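Local coordinates for CNPV058 bcl-2 like protein (Canarypox virus, PDB 5WOS), which inhibits apoptosis of the host cell as a viral Bcl-2 homolog that binds BAK1, BAX and other BH3-containing proteins such as BIM, BID and PUMA, at residues 14-19 and 121-126; 19-24 and 38-43; 27-32 and 44-49; 90-95 and 141-146. One frame throughout, in Å; residues are numbered along the deposited sequence.

Contacts 1, 2 and 3 use helix 14-32, in order from start to end. Contact 1 joins it to helix 121-138 and is buried. Contact 2 ties it to the loop 38-43 at the surface, and contact 3 reaches helix 43-69 in a partly buried place. Contact 4, also partly buried, sets the start of helix 92-112 against the turn after helix 121-138. The chemistry follows place only in part. Contacts 1 and 3 have a tyrosine hydroxyl on a carboxylate, and contact 1 adds methyl packing on the ring. Contact 2 has an amide on a backbone N-H, and contact 4 packs a leucine and a second tryptophan on Trp-92. Trp-143 also meets Ile-19, Ile-22, Thr-45 and Val-49.

Contact 1: 14-19 and 121-126; sequences EIYYTI and MPDIIT
Pro-122 O is gripped twice by Thr-126, the residue whose methyl meets Tyr-16 and Ile-19. Thr-126 OG1 lies 2.5 Å from Pro-122 O and Thr-126 N lies 3.0 Å from it, and the two donors come from opposite faces of the carbonyl plane. With OG1 turned back to its own helix, Thr-126 CG2 faces helix 14-32. It sits over one face of the Tyr-16 ring, toward the rim, in a CH-pi contact. Thr-126 CG2 also touches Ile-19 CG2 at 3.7 Å. The Tyr-16 ring is carried across by a CG anti to the backbone N (chi1 177°). Its hydroxyl donates to Asp-123, with Tyr-16 OH and Asp-123 OD1 a doubtful 2.3 Å apart. Ring and carboxylate are nearly coplanar. In this buried helix-helix contact of the Bcl-2 fold, the axes of 14-19 and 121-126 come within 10.5 Å, with N-to-C directions 127° apart. Leu-130 and Leu-137 of helix 121-138 extend the packing against Tyr-16 and Ile-19, and Ile-125 reaches Ile-23, Phe-27 and helix 78-86.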
loop_
_atom_site.group_PDB
_atom_site.type_symbol
_atom_site.label_atom_id
_atom_site.label_comp_id
_atom_site.label_asym_id
_atom_site.label_seq_id
_atom_site.Cartn_x
_atom_site.Cartn_y
_atom_site.Cartn_z
ATOM N N GLU A 14 -18.861 1.386 -0.864
ATOM C CA GLU A 14 -18.449 0.799 0.404
ATOM C C GLU A 14 -17.093 0.127 0.263
ATOM O O GLU A 14 -16.288 0.144 1.201
ATOM C CB GLU A 14 -19.491 -0.207 0.897
ATOM C CG GLU A 14 -20.831 0.404 1.285
ATOM C CD GLU A 14 -21.639 0.873 0.092
ATOM O OE1 GLU A 14 -21.353 0.421 -1.035
ATOM O OE2 GLU A 14 -22.557 1.699 0.282
ATOM N N ILE A 15 -16.812 -0.444 -0.911
ATOM C CA ILE A 15 -15.526 -1.091 -1.137
ATOM C C ILE A 15 -14.404 -0.063 -1.098
ATOM O O ILE A 15 -13.392 -0.255 -0.415
ATOM C CB ILE A 15 -15.544 -1.869 -2.467
ATOM C CG1 ILE A 15 -16.583 -2.995 -2.386
ATOM C CG2 ILE A 15 -14.135 -2.404 -2.803
ATOM C CD1 ILE A 15 -16.435 -4.092 -3.425
ATOM N N TYR A 16 -14.572 1.050 -1.817
ATOM C CA TYR A 16 -13.545 2.087 -1.811
ATOM C C TYR A 16 -13.183 2.498 -0.391
ATOM O O TYR A 16 -11.999 2.650 -0.060
ATOM C CB TYR A 16 -14.009 3.305 -2.616
ATOM C CG TYR A 16 -13.022 4.449 -2.596
ATOM C CD1 TYR A 16 -12.049 4.573 -3.577
ATOM C CD2 TYR A 16 -13.059 5.403 -1.587
ATOM C CE1 TYR A 16 -11.140 5.616 -3.559
ATOM C CE2 TYR A 16 -12.155 6.448 -1.557
ATOM C CZ TYR A 16 -11.197 6.552 -2.545
ATOM O OH TYR A 16 -10.294 7.593 -2.522
ATOM N N TYR A 17 -14.190 2.668 0.469
ATOM C CA TYR A 17 -13.944 3.160 1.819
ATOM C C TYR A 17 -13.575 2.032 2.773
ATOM O O TYR A 17 -12.875 2.269 3.762
ATOM C CB TYR A 17 -15.168 3.942 2.306
ATOM C CG TYR A 17 -15.267 5.306 1.642
ATOM C CD1 TYR A 17 -14.332 6.289 1.917
ATOM C CD2 TYR A 17 -16.272 5.597 0.725
ATOM C CE1 TYR A 17 -14.389 7.530 1.314
ATOM C CE2 TYR A 17 -16.342 6.845 0.111
ATOM C CZ TYR A 17 -15.395 7.806 0.411
ATOM O OH TYR A 17 -15.452 9.049 -0.188
ATOM N N THR A 18 -14.007 0.802 2.487
ATOM C CA THR A 18 -13.544 -0.339 3.273
ATOM C C THR A 18 -12.025 -0.461 3.202
ATOM O O THR A 18 -11.365 -0.719 4.214
ATOM C CB THR A 18 -14.211 -1.633 2.787
ATOM O OG1 THR A 18 -15.638 -1.514 2.889
ATOM C CG2 THR A 18 -13.765 -2.826 3.635
ATOM N N ILE A 19 -11.451 -0.276 2.014
ATOM C CA ILE A 19 -10.000 -0.329 1.869
ATOM C C ILE A 19 -9.359 0.947 2.402
ATOM O O ILE A 19 -8.363 0.901 3.129
ATOM C CB ILE A 19 -9.625 -0.585 0.395
ATOM C CG1 ILE A 19 -9.849 -2.060 0.047
ATOM C CG2 ILE A 19 -8.177 -0.173 0.101
ATOM C CD1 ILE A 19 -10.941 -2.273 -0.941
ATOM N N MET A 121 -1.974 10.589 -0.356
ATOM C CA MET A 121 -1.453 9.258 -0.649
ATOM C C MET A 121 -2.459 8.141 -0.405
ATOM O O MET A 121 -2.551 7.237 -1.253
ATOM C CB MET A 121 -0.183 9.008 0.175
ATOM C CG MET A 121 1.061 9.709 -0.357
ATOM S SD MET A 121 1.485 9.265 -2.057
ATOM C CE MET A 121 1.836 7.516 -1.884
ATOM N N PRO A 122 -3.217 8.122 0.695
ATOM C CA PRO A 122 -4.196 7.034 0.869
ATOM C C PRO A 122 -5.182 6.935 -0.281
ATOM O O PRO A 122 -5.415 5.838 -0.808
ATOM C CB PRO A 122 -4.881 7.398 2.192
ATOM C CG PRO A 122 -3.883 8.243 2.919
ATOM C CD PRO A 122 -3.175 9.024 1.860
ATOM N N ASP A 123 -5.767 8.060 -0.691
ATOM C CA ASP A 123 -6.713 8.037 -1.800
ATOM C C ASP A 123 -6.025 7.667 -3.106
ATOM O O ASP A 123 -6.609 6.969 -3.944
ATOM C CB ASP A 123 -7.400 9.394 -1.919
ATOM C CG ASP A 123 -8.424 9.631 -0.826
ATOM O OD1 ASP A 123 -9.442 8.908 -0.788
ATOM O OD2 ASP A 123 -8.203 10.537 0.003
ATOM N N ILE A 124 -4.779 8.108 -3.293
ATOM C CA ILE A 124 -4.091 7.886 -4.563
ATOM C C ILE A 124 -3.845 6.399 -4.795
ATOM O O ILE A 124 -4.049 5.892 -5.906
ATOM C CB ILE A 124 -2.780 8.692 -4.613
ATOM C CG1 ILE A 124 -3.088 10.192 -4.649
ATOM C CG2 ILE A 124 -1.947 8.297 -5.838
ATOM C CD1 ILE A 124 -1.864 11.084 -4.544
ATOM N N ILE A 125 -3.389 5.675 -3.770
ATOM C CA ILE A 125 -3.137 4.252 -3.973
ATOM C C ILE A 125 -4.444 3.470 -3.940
ATOM O O ILE A 125 -4.642 2.549 -4.738
ATOM C CB ILE A 125 -2.108 3.707 -2.961
ATOM C CG1 ILE A 125 -2.698 3.524 -1.562
ATOM C CG2 ILE A 125 -0.883 4.617 -2.894
ATOM C CD1 ILE A 125 -1.809 2.683 -0.677
ATOM N N THR A 126 -5.369 3.841 -3.051
ATOM C CA THR A 126 -6.679 3.198 -3.050
ATOM C C THR A 126 -7.361 3.358 -4.403
ATOM O O THR A 126 -7.992 2.419 -4.907
ATOM C CB THR A 126 -7.558 3.779 -1.941
ATOM O OG1 THR A 126 -6.842 3.776 -0.701
ATOM C CG2 THR A 126 -8.829 2.956 -1.777
#

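Contact 2: 19-24 and 38-43; sequences ILNIIQ and FHVEDE
Asn-21, Val-40 and the backbone of Glu-41 form the tight part of this contact. Asn-21 OD1 accepts from Glu-41 N at 3.0 Å. The bond is nearly straight at the hydrogen, 165°, and the donor is tilted 30° from the carbonyl plane. The same oxygen rests against the Val-40 backbone and side chain, with Asn-21 OD1 3.5 Å from Val-40 CA and 3.6 Å from Val-40 CB. Asn-21 gets there with CG anti to the backbone N (chi1 178°), which carries the amide out from the helix toward the loop. One side-chain oxygen thus pins an irregular segment to a helix.

The other side is loose. His-39 is exposed and its ring leads away from the helix. Glu-41 is exposed too. Its CB comes within 3.8 Å of Asn-21 OD1, and beyond that its chain runs on extended. Asp-42 stays farther off and serves the next element instead. It is the N-cap of helix 43-69, where its OD1 takes a weak hydrogen bond from Thr-45 N. The loop links helix 14-32 to helix 43-69: Val-40 also packs on Tyr-46 of helix 43-69, and Ile-22 of helix 14-32 packs on Thr-45.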
loop_
_atom_site.group_PDB
_atom_site.type_symbol
_atom_site.label_atom_id
_atom_site.label_comp_id
_atom_site.label_asym_id
_atom_site.label_seq_id
_atom_site.Cartn_x
_atom_site.Cartn_y
_atom_site.Cartn_z
ATOM N N ILE A 19 -11.451 -0.276 2.014
ATOM C CA ILE A 19 -10.000 -0.329 1.869
ATOM C C ILE A 19 -9.359 0.947 2.402
ATOM O O ILE A 19 -8.363 0.901 3.129
ATOM C CB ILE A 19 -9.625 -0.585 0.395
ATOM C CG1 ILE A 19 -9.849 -2.060 0.047
ATOM C CG2 ILE A 19 -8.177 -0.173 0.101
ATOM C CD1 ILE A 19 -10.941 -2.273 -0.941
ATOM N N LEU A 20 -9.924 2.105 2.053
ATOM C CA LEU A 20 -9.319 3.379 2.435
ATOM C C LEU A 20 -9.189 3.507 3.947
ATOM O O LEU A 20 -8.176 4.005 4.447
ATOM C CB LEU A 20 -10.143 4.533 1.862
ATOM C CG LEU A 20 -9.708 5.956 2.232
ATOM C CD1 LEU A 20 -8.403 6.340 1.547
ATOM C CD2 LEU A 20 -10.806 6.934 1.875
ATOM N N ASN A 21 -10.207 3.076 4.695
ATOM C CA ASN A 21 -10.159 3.211 6.150
ATOM C C ASN A 21 -8.898 2.574 6.727
ATOM O O ASN A 21 -8.275 3.130 7.639
ATOM C CB ASN A 21 -11.403 2.588 6.782
ATOM C CG ASN A 21 -11.375 2.647 8.295
ATOM O OD1 ASN A 21 -11.143 1.639 8.967
ATOM N ND2 ASN A 21 -11.599 3.836 8.841
ATOM N N ILE A 22 -8.504 1.412 6.207
ATOM C CA ILE A 22 -7.332 0.718 6.732
ATOM C C ILE A 22 -6.046 1.376 6.250
ATOM O O ILE A 22 -5.108 1.579 7.031
ATOM C CB ILE A 22 -7.400 -0.768 6.341
ATOM C CG1 ILE A 22 -8.308 -1.510 7.320
ATOM C CG2 ILE A 22 -6.013 -1.407 6.315
ATOM C CD1 ILE A 22 -8.880 -2.761 6.749
ATOM N N ILE A 23 -5.970 1.711 4.960
ATOM C CA ILE A 23 -4.773 2.358 4.436
ATOM C C ILE A 23 -4.574 3.715 5.095
ATOM O O ILE A 23 -3.455 4.080 5.477
ATOM C CB ILE A 23 -4.864 2.484 2.904
ATOM C CG1 ILE A 23 -5.006 1.102 2.260
ATOM C CG2 ILE A 23 -3.635 3.208 2.361
ATOM C CD1 ILE A 23 -5.215 1.143 0.767
ATOM N N GLN A 24 -5.648 4.495 5.218
ATOM C CA GLN A 24 -5.529 5.820 5.815
ATOM C C GLN A 24 -4.964 5.738 7.229
ATOM O O GLN A 24 -4.085 6.522 7.603
ATOM C CB GLN A 24 -6.892 6.509 5.811
ATOM C CG GLN A 24 -6.824 8.022 5.832
ATOM C CD GLN A 24 -8.062 8.657 5.236
ATOM O OE1 GLN A 24 -9.154 8.090 5.291
ATOM N NE2 GLN A 24 -7.895 9.837 4.649
ATOM N N PHE A 38 -7.910 1.911 17.508
ATOM C CA PHE A 38 -9.227 2.279 18.011
ATOM C C PHE A 38 -9.882 3.385 17.195
ATOM O O PHE A 38 -10.885 3.957 17.637
ATOM C CB PHE A 38 -9.115 2.689 19.479
ATOM C CG PHE A 38 -8.358 1.700 20.321
ATOM C CD1 PHE A 38 -8.818 0.401 20.468
ATOM C CD2 PHE A 38 -7.184 2.069 20.960
ATOM C CE1 PHE A 38 -8.125 -0.511 21.237
ATOM C CE2 PHE A 38 -6.485 1.160 21.731
ATOM C CZ PHE A 38 -6.957 -0.131 21.872
ATOM N N HIS A 39 -9.336 3.710 16.022
ATOM C CA HIS A 39 -9.990 4.603 15.077
ATOM C C HIS A 39 -10.509 3.883 13.845
ATOM O O HIS A 39 -11.325 4.454 13.116
ATOM C CB HIS A 39 -9.025 5.706 14.619
ATOM C CG HIS A 39 -8.527 6.577 15.728
ATOM N ND1 HIS A 39 -7.446 6.236 16.514
ATOM C CD2 HIS A 39 -8.959 7.777 16.183
ATOM C CE1 HIS A 39 -7.236 7.188 17.405
ATOM N NE2 HIS A 39 -8.140 8.134 17.226
ATOM N N VAL A 40 -10.061 2.656 13.600
ATOM C CA VAL A 40 -10.411 1.902 12.402
ATOM C C VAL A 40 -11.723 1.175 12.633
ATOM O O VAL A 40 -12.063 0.782 13.754
ATOM C CB VAL A 40 -9.294 0.907 12.010
ATOM C CG1 VAL A 40 -8.030 1.647 11.615
ATOM C CG2 VAL A 40 -9.014 -0.082 13.142
ATOM N N GLU A 41 -12.456 0.977 11.538
ATOM C CA GLU A 41 -13.720 0.252 11.592
ATOM C C GLU A 41 -13.501 -1.222 11.918
ATOM O O GLU A 41 -14.216 -1.790 12.752
ATOM C CB GLU A 41 -14.447 0.415 10.254
ATOM C CG GLU A 41 -15.668 -0.472 10.053
ATOM C CD GLU A 41 -16.283 -0.296 8.676
ATOM O OE1 GLU A 41 -16.177 0.816 8.114
ATOM O OE2 GLU A 41 -16.858 -1.271 8.148
ATOM N N ASP A 42 -12.519 -1.853 11.274
ATOM C CA ASP A 42 -12.253 -3.283 11.414
ATOM C C ASP A 42 -10.905 -3.448 12.107
ATOM O O ASP A 42 -9.852 -3.304 11.479
ATOM C CB ASP A 42 -12.267 -3.965 10.050
ATOM C CG ASP A 42 -11.976 -5.450 10.135
ATOM O OD1 ASP A 42 -11.890 -5.989 11.259
ATOM O OD2 ASP A 42 -11.830 -6.077 9.066
ATOM N N GLU A 43 -10.944 -3.767 13.403
ATOM C CA GLU A 43 -9.719 -3.820 14.194
ATOM C C GLU A 43 -8.894 -5.062 13.874
ATOM O O GLU A 43 -7.659 -5.000 13.847
ATOM C CB GLU A 43 -10.066 -3.764 15.679
ATOM C CG GLU A 43 -8.884 -3.446 16.586
ATOM C CD GLU A 43 -8.225 -4.681 17.163
ATOM O OE1 GLU A 43 -8.847 -5.762 17.135
ATOM O OE2 GLU A 43 -7.081 -4.567 17.649
#

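Contact 3: 27-32 and 44-49; sequences FIEYCT and NTYIIV
Helix 14-32 and helix 43-69 are consecutive helices of the Bcl-2 bundle, and a Glu-29 to Tyr-46 bond joins them across the intervening loop. The backbones stand well apart, with Glu-29 CA and Tyr-46 CA 10.9 Å from each other. Two long side chains close the gap. Tyr-46 has CG anti to the backbone N (chi1 -176°), which sends its ring toward the end of helix 14-32. Glu-29 meets it with an extended chain.

Tyr-46 OH donates to Glu-29 OE1 at a modelled 2.4 Å, very short, so the length itself is uncertain. Glu-29 OE1 lies in the plane of the ring at its edge and is also 3.1 Å from Tyr-46 CE2. The carboxylate is turned 42° from the ring. The hydroxyl is also close to the start of the glutamate side chain, with Tyr-46 OH 3.2 Å from Glu-29 CB.

Each polar end has a second partner. Glu-29 OE1 also accepts from Arg-36 N in the loop, and Tyr-46 OH has a weak hydrogen bond with Asn-25 O. Glu-29 therefore binds both the loop and the second helix. Phe-27, two residues earlier and pointing away from 44-49, packs instead on helices 92-112 and 121-138. The arrangement is a polar side-chain contact between two consecutive helices of the all-helical Bcl-2 fold.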
loop_
_atom_site.group_PDB
_atom_site.type_symbol
_atom_site.label_atom_id
_atom_site.label_comp_id
_atom_site.label_asym_id
_atom_site.label_seq_id
_atom_site.Cartn_x
_atom_site.Cartn_y
_atom_site.Cartn_z
ATOM N N PHE A 27 -1.135 4.538 7.283
ATOM C CA PHE A 27 -0.255 5.650 6.945
ATOM C C PHE A 27 -0.128 6.603 8.126
ATOM O O PHE A 27 0.982 6.984 8.516
ATOM C CB PHE A 27 -0.778 6.387 5.707
ATOM C CG PHE A 27 -0.599 5.630 4.417
ATOM C CD1 PHE A 27 -0.196 4.302 4.408
ATOM C CD2 PHE A 27 -0.828 6.256 3.204
ATOM C CE1 PHE A 27 -0.034 3.619 3.216
ATOM C CE2 PHE A 27 -0.666 5.579 2.015
ATOM C CZ PHE A 27 -0.269 4.260 2.021
ATOM N N ILE A 28 -1.261 6.982 8.721
ATOM C CA ILE A 28 -1.238 7.822 9.918
ATOM C C ILE A 28 -0.353 7.192 10.987
ATOM O O ILE A 28 0.569 7.827 11.513
ATOM C CB ILE A 28 -2.670 8.049 10.435
ATOM C CG1 ILE A 28 -3.450 8.927 9.453
ATOM C CG2 ILE A 28 -2.653 8.695 11.817
ATOM C CD1 ILE A 28 -4.934 8.954 9.712
ATOM N N GLU A 29 -0.624 5.929 11.326
ATOM C CA GLU A 29 0.146 5.279 12.380
ATOM C C GLU A 29 1.623 5.198 12.016
ATOM O O GLU A 29 2.490 5.380 12.877
ATOM C CB GLU A 29 -0.413 3.885 12.666
ATOM C CG GLU A 29 0.347 3.150 13.777
ATOM C CD GLU A 29 -0.430 1.988 14.375
ATOM O OE1 GLU A 29 -1.639 1.859 14.087
ATOM O OE2 GLU A 29 0.169 1.203 15.140
ATOM N N TYR A 30 1.932 4.939 10.744
ATOM C CA TYR A 30 3.329 4.786 10.360
ATOM C C TYR A 30 4.061 6.121 10.344
ATOM O O TYR A 30 5.271 6.165 10.590
ATOM C CB TYR A 30 3.440 4.122 8.990
ATOM C CG TYR A 30 4.878 3.928 8.572
ATOM C CD1 TYR A 30 5.690 3.018 9.230
ATOM C CD2 TYR A 30 5.427 4.666 7.534
ATOM C CE1 TYR A 30 7.006 2.840 8.865
ATOM C CE2 TYR A 30 6.744 4.496 7.161
ATOM C CZ TYR A 30 7.530 3.579 7.832
ATOM O OH TYR A 30 8.846 3.397 7.466
ATOM N N CYS A 31 3.354 7.211 10.052
ATOM C CA CYS A 31 3.994 8.519 9.984
ATOM C C CYS A 31 4.153 9.148 11.362
ATOM O O CYS A 31 5.210 9.714 11.669
ATOM C CB CYS A 31 3.188 9.440 9.076
ATOM S SG CYS A 31 3.407 9.101 7.318
ATOM N N THR A 32 3.121 9.065 12.203
ATOM C CA THR A 32 3.154 9.690 13.520
ATOM C C THR A 32 3.658 8.761 14.614
ATOM O O THR A 32 4.076 9.244 15.671
ATOM C CB THR A 32 1.756 10.184 13.916
ATOM O OG1 THR A 32 0.891 9.060 14.131
ATOM C CG2 THR A 32 1.170 11.076 12.832
ATOM N N ASN A 44 -9.548 -6.195 13.618
ATOM C CA ASN A 44 -8.807 -7.427 13.365
ATOM C C ASN A 44 -8.025 -7.341 12.059
ATOM O O ASN A 44 -6.850 -7.721 12.001
ATOM C CB ASN A 44 -9.760 -8.621 13.350
ATOM C CG ASN A 44 -10.056 -9.137 14.742
ATOM O OD1 ASN A 44 -9.178 -9.159 15.607
ATOM N ND2 ASN A 44 -11.298 -9.545 14.971
ATOM N N THR A 45 -8.659 -6.845 10.994
ATOM C CA THR A 45 -7.934 -6.652 9.742
ATOM C C THR A 45 -6.755 -5.707 9.935
ATOM O O THR A 45 -5.652 -5.968 9.440
ATOM C CB THR A 45 -8.873 -6.113 8.661
ATOM O OG1 THR A 45 -9.912 -7.063 8.405
ATOM C CG2 THR A 45 -8.113 -5.855 7.369
ATOM N N TYR A 46 -6.966 -4.603 10.653
ATOM C CA TYR A 46 -5.918 -3.597 10.774
ATOM C C TYR A 46 -4.660 -4.189 11.395
ATOM O O TYR A 46 -3.547 -3.926 10.926
ATOM C CB TYR A 46 -6.417 -2.408 11.596
ATOM C CG TYR A 46 -5.412 -1.285 11.685
ATOM C CD1 TYR A 46 -5.122 -0.509 10.578
ATOM C CD2 TYR A 46 -4.755 -0.999 12.876
ATOM C CE1 TYR A 46 -4.208 0.509 10.643
ATOM C CE2 TYR A 46 -3.838 0.026 12.949
ATOM C CZ TYR A 46 -3.567 0.774 11.826
ATOM O OH TYR A 46 -2.655 1.799 11.878
ATOM N N ILE A 47 -4.815 -4.999 12.442
ATOM C CA ILE A 47 -3.656 -5.616 13.082
ATOM C C ILE A 47 -2.919 -6.512 12.094
ATOM O O ILE A 47 -1.685 -6.485 12.007
ATOM C CB ILE A 47 -4.093 -6.385 14.344
ATOM C CG1 ILE A 47 -4.018 -5.478 15.577
ATOM C CG2 ILE A 47 -3.222 -7.617 14.581
ATOM C CD1 ILE A 47 -4.911 -4.259 15.514
ATOM N N ILE A 48 -3.658 -7.311 11.327
ATOM C CA ILE A 48 -3.019 -8.205 10.365
ATOM C C ILE A 48 -2.285 -7.401 9.298
ATOM O O ILE A 48 -1.093 -7.612 9.047
ATOM C CB ILE A 48 -4.059 -9.159 9.751
ATOM C CG1 ILE A 48 -4.533 -10.151 10.816
ATOM C CG2 ILE A 48 -3.470 -9.908 8.556
ATOM C CD1 ILE A 48 -5.655 -11.083 10.367
ATOM N N VAL A 49 -2.984 -6.464 8.651
ATOM C CA VAL A 49 -2.347 -5.668 7.605
ATOM C C VAL A 49 -1.232 -4.808 8.188
ATOM O O VAL A 49 -0.186 -4.618 7.559
ATOM C CB VAL A 49 -3.395 -4.811 6.870
ATOM C CG1 VAL A 49 -2.721 -3.915 5.837
ATOM C CG2 VAL A 49 -4.428 -5.702 6.194
#

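Contact 4: 90-95 and 141-146; sequences ITWGRV and NCWDGL
Trp-92, in the first turn of helix 92-112, faces the 3-10 turn 143-145 and the residue after it, with Trp-92 CA 6.7 Å from Leu-146 CA. Leu-146 covers one face of the indole. Its CB sits over the ring centre in a CH-pi contact, 13° off the normal of the six-membered ring. Leu-146 CD1 reaches Trp-92 CG at 3.6 Å. At the indole edge, near its plane, Cys-142 O is 3.4 Å from Trp-92 CZ2. Trp-92 NE1 is hydrogen-bonded to Gln-140 OE1, outside the turn.

The Trp-Gly-Arg of 92-94 is consistent with BH1 and Trp-143 to Leu-146 with the end of BH2, so the contact probably joins these two Bcl-2 homology regions as in other family members. Arg-94 makes a salt bridge through NE with an acidic side chain of the bound peptide, and another through NH1 with Asp-88 OD1.

The two tryptophans meet at their six-membered rings, with Trp-92 CZ3 3.8 Å from Trp-143 CZ3. The planes are 29° apart and slid aside, with little overlap. Trp-143 NE1 is hydrogen-bonded to Thr-18 O on helix 14-32, and Leu-146 also packs on Val-49 and Met-52 of helix 43-69.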
loop_
_atom_site.group_PDB
_atom_site.type_symbol
_atom_site.label_atom_id
_atom_site.label_comp_id
_atom_site.label_asym_id
_atom_site.label_seq_id
_atom_site.Cartn_x
_atom_site.Cartn_y
_atom_site.Cartn_z
ATOM N N ILE A 90 -3.146 -10.366 -9.809
ATOM C CA ILE A 90 -3.402 -9.729 -8.523
ATOM C C ILE A 90 -3.248 -10.776 -7.430
ATOM O O ILE A 90 -3.885 -11.836 -7.481
ATOM C CB ILE A 90 -4.804 -9.099 -8.469
ATOM C CG1 ILE A 90 -4.992 -8.114 -9.622
ATOM C CG2 ILE A 90 -5.012 -8.393 -7.139
ATOM C CD1 ILE A 90 -6.437 -7.673 -9.821
ATOM N N THR A 91 -2.407 -10.480 -6.441
ATOM C CA THR A 91 -2.285 -11.317 -5.257
ATOM C C THR A 91 -2.201 -10.421 -4.032
ATOM O O THR A 91 -1.816 -9.252 -4.117
ATOM C CB THR A 91 -1.054 -12.233 -5.309
ATOM O OG1 THR A 91 0.135 -11.435 -5.319
ATOM C CG2 THR A 91 -1.090 -13.120 -6.549
ATOM N N TRP A 92 -2.574 -10.983 -2.881
ATOM C CA TRP A 92 -2.516 -10.214 -1.645
ATOM C C TRP A 92 -1.090 -9.809 -1.314
ATOM O O TRP A 92 -0.867 -8.731 -0.751
ATOM C CB TRP A 92 -3.135 -11.011 -0.498
ATOM C CG TRP A 92 -4.635 -10.900 -0.447
ATOM C CD1 TRP A 92 -5.548 -11.900 -0.653
ATOM C CD2 TRP A 92 -5.393 -9.715 -0.185
ATOM N NE1 TRP A 92 -6.825 -11.407 -0.527
ATOM C CE2 TRP A 92 -6.757 -10.068 -0.240
ATOM C CE3 TRP A 92 -5.051 -8.388 0.097
ATOM C CZ2 TRP A 92 -7.775 -9.145 -0.028
ATOM C CZ3 TRP A 92 -6.068 -7.469 0.309
ATOM C CH2 TRP A 92 -7.412 -7.853 0.245
ATOM N N GLY A 93 -0.112 -10.642 -1.669
ATOM C CA GLY A 93 1.274 -10.271 -1.441
ATOM C C GLY A 93 1.653 -8.996 -2.169
ATOM O O GLY A 93 2.300 -8.112 -1.602
ATOM N N ARG A 94 1.242 -8.876 -3.431
ATOM C CA ARG A 94 1.520 -7.657 -4.182
ATOM C C ARG A 94 0.722 -6.479 -3.638
ATOM O O ARG A 94 1.250 -5.366 -3.523
ATOM C CB ARG A 94 1.224 -7.886 -5.664
ATOM C CG ARG A 94 2.190 -8.861 -6.312
ATOM C CD ARG A 94 1.796 -9.224 -7.731
ATOM N NE ARG A 94 2.755 -10.152 -8.324
ATOM C CZ ARG A 94 2.784 -10.488 -9.609
ATOM N NH1 ARG A 94 1.907 -9.971 -10.458
ATOM N NH2 ARG A 94 3.700 -11.338 -10.047
ATOM N N VAL A 95 -0.547 -6.703 -3.291
ATOM C CA VAL A 95 -1.376 -5.628 -2.747
ATOM C C VAL A 95 -0.768 -5.083 -1.461
ATOM O O VAL A 95 -0.747 -3.867 -1.235
ATOM C CB VAL A 95 -2.818 -6.127 -2.525
ATOM C CG1 VAL A 95 -3.641 -5.096 -1.775
ATOM C CG2 VAL A 95 -3.477 -6.447 -3.860
ATOM N N ASN A 141 -14.933 -10.524 -0.666
ATOM C CA ASN A 141 -15.475 -9.705 0.414
ATOM C C ASN A 141 -14.377 -8.831 1.013
ATOM O O ASN A 141 -14.254 -8.695 2.233
ATOM C CB ASN A 141 -16.139 -10.574 1.484
ATOM C CG ASN A 141 -16.953 -9.762 2.469
ATOM O OD1 ASN A 141 -17.294 -8.609 2.208
ATOM N ND2 ASN A 141 -17.271 -10.361 3.607
ATOM N N CYS A 142 -13.558 -8.249 0.139
ATOM C CA CYS A 142 -12.497 -7.313 0.520
ATOM C C CYS A 142 -11.525 -8.034 1.445
ATOM O O CYS A 142 -10.976 -9.076 1.043
ATOM C CB CYS A 142 -13.141 -6.051 1.094
ATOM S SG CYS A 142 -14.075 -5.092 -0.121
ATOM N N TRP A 143 -11.280 -7.547 2.660
ATOM C CA TRP A 143 -10.199 -8.076 3.479
ATOM C C TRP A 143 -10.461 -9.485 3.990
ATOM O O TRP A 143 -9.536 -10.107 4.527
ATOM C CB TRP A 143 -9.946 -7.143 4.659
ATOM C CG TRP A 143 -9.712 -5.723 4.257
ATOM C CD1 TRP A 143 -10.619 -4.705 4.289
ATOM C CD2 TRP A 143 -8.489 -5.155 3.772
ATOM N NE1 TRP A 143 -10.038 -3.539 3.855
ATOM C CE2 TRP A 143 -8.730 -3.788 3.531
ATOM C CE3 TRP A 143 -7.214 -5.668 3.518
ATOM C CZ2 TRP A 143 -7.744 -2.930 3.048
ATOM C CZ3 TRP A 143 -6.236 -4.813 3.036
ATOM C CH2 TRP A 143 -6.506 -3.461 2.809
ATOM N N ASP A 144 -11.681 -10.006 3.845
ATOM C CA ASP A 144 -11.954 -11.370 4.290
ATOM C C ASP A 144 -11.025 -12.368 3.609
ATOM O O ASP A 144 -10.562 -13.326 4.239
ATOM C CB ASP A 144 -13.415 -11.728 4.021
ATOM C CG ASP A 144 -14.367 -11.113 5.037
ATOM O OD1 ASP A 144 -13.891 -10.528 6.033
ATOM O OD2 ASP A 144 -15.597 -11.216 4.842
ATOM N N GLY A 145 -10.728 -12.151 2.326
ATOM C CA GLY A 145 -9.843 -13.047 1.607
ATOM C C GLY A 145 -8.431 -13.068 2.148
ATOM O O GLY A 145 -7.696 -14.036 1.914
ATOM N N LEU A 146 -8.033 -12.024 2.875
ATOM C CA LEU A 146 -6.672 -11.928 3.380
ATOM C C LEU A 146 -6.473 -12.680 4.688
ATOM O O LEU A 146 -5.334 -13.023 5.023
ATOM C CB LEU A 146 -6.298 -10.457 3.574
ATOM C CG LEU A 146 -4.883 -10.169 4.073
ATOM C CD1 LEU A 146 -3.853 -10.578 3.029
ATOM C CD2 LEU A 146 -4.739 -8.699 4.437
#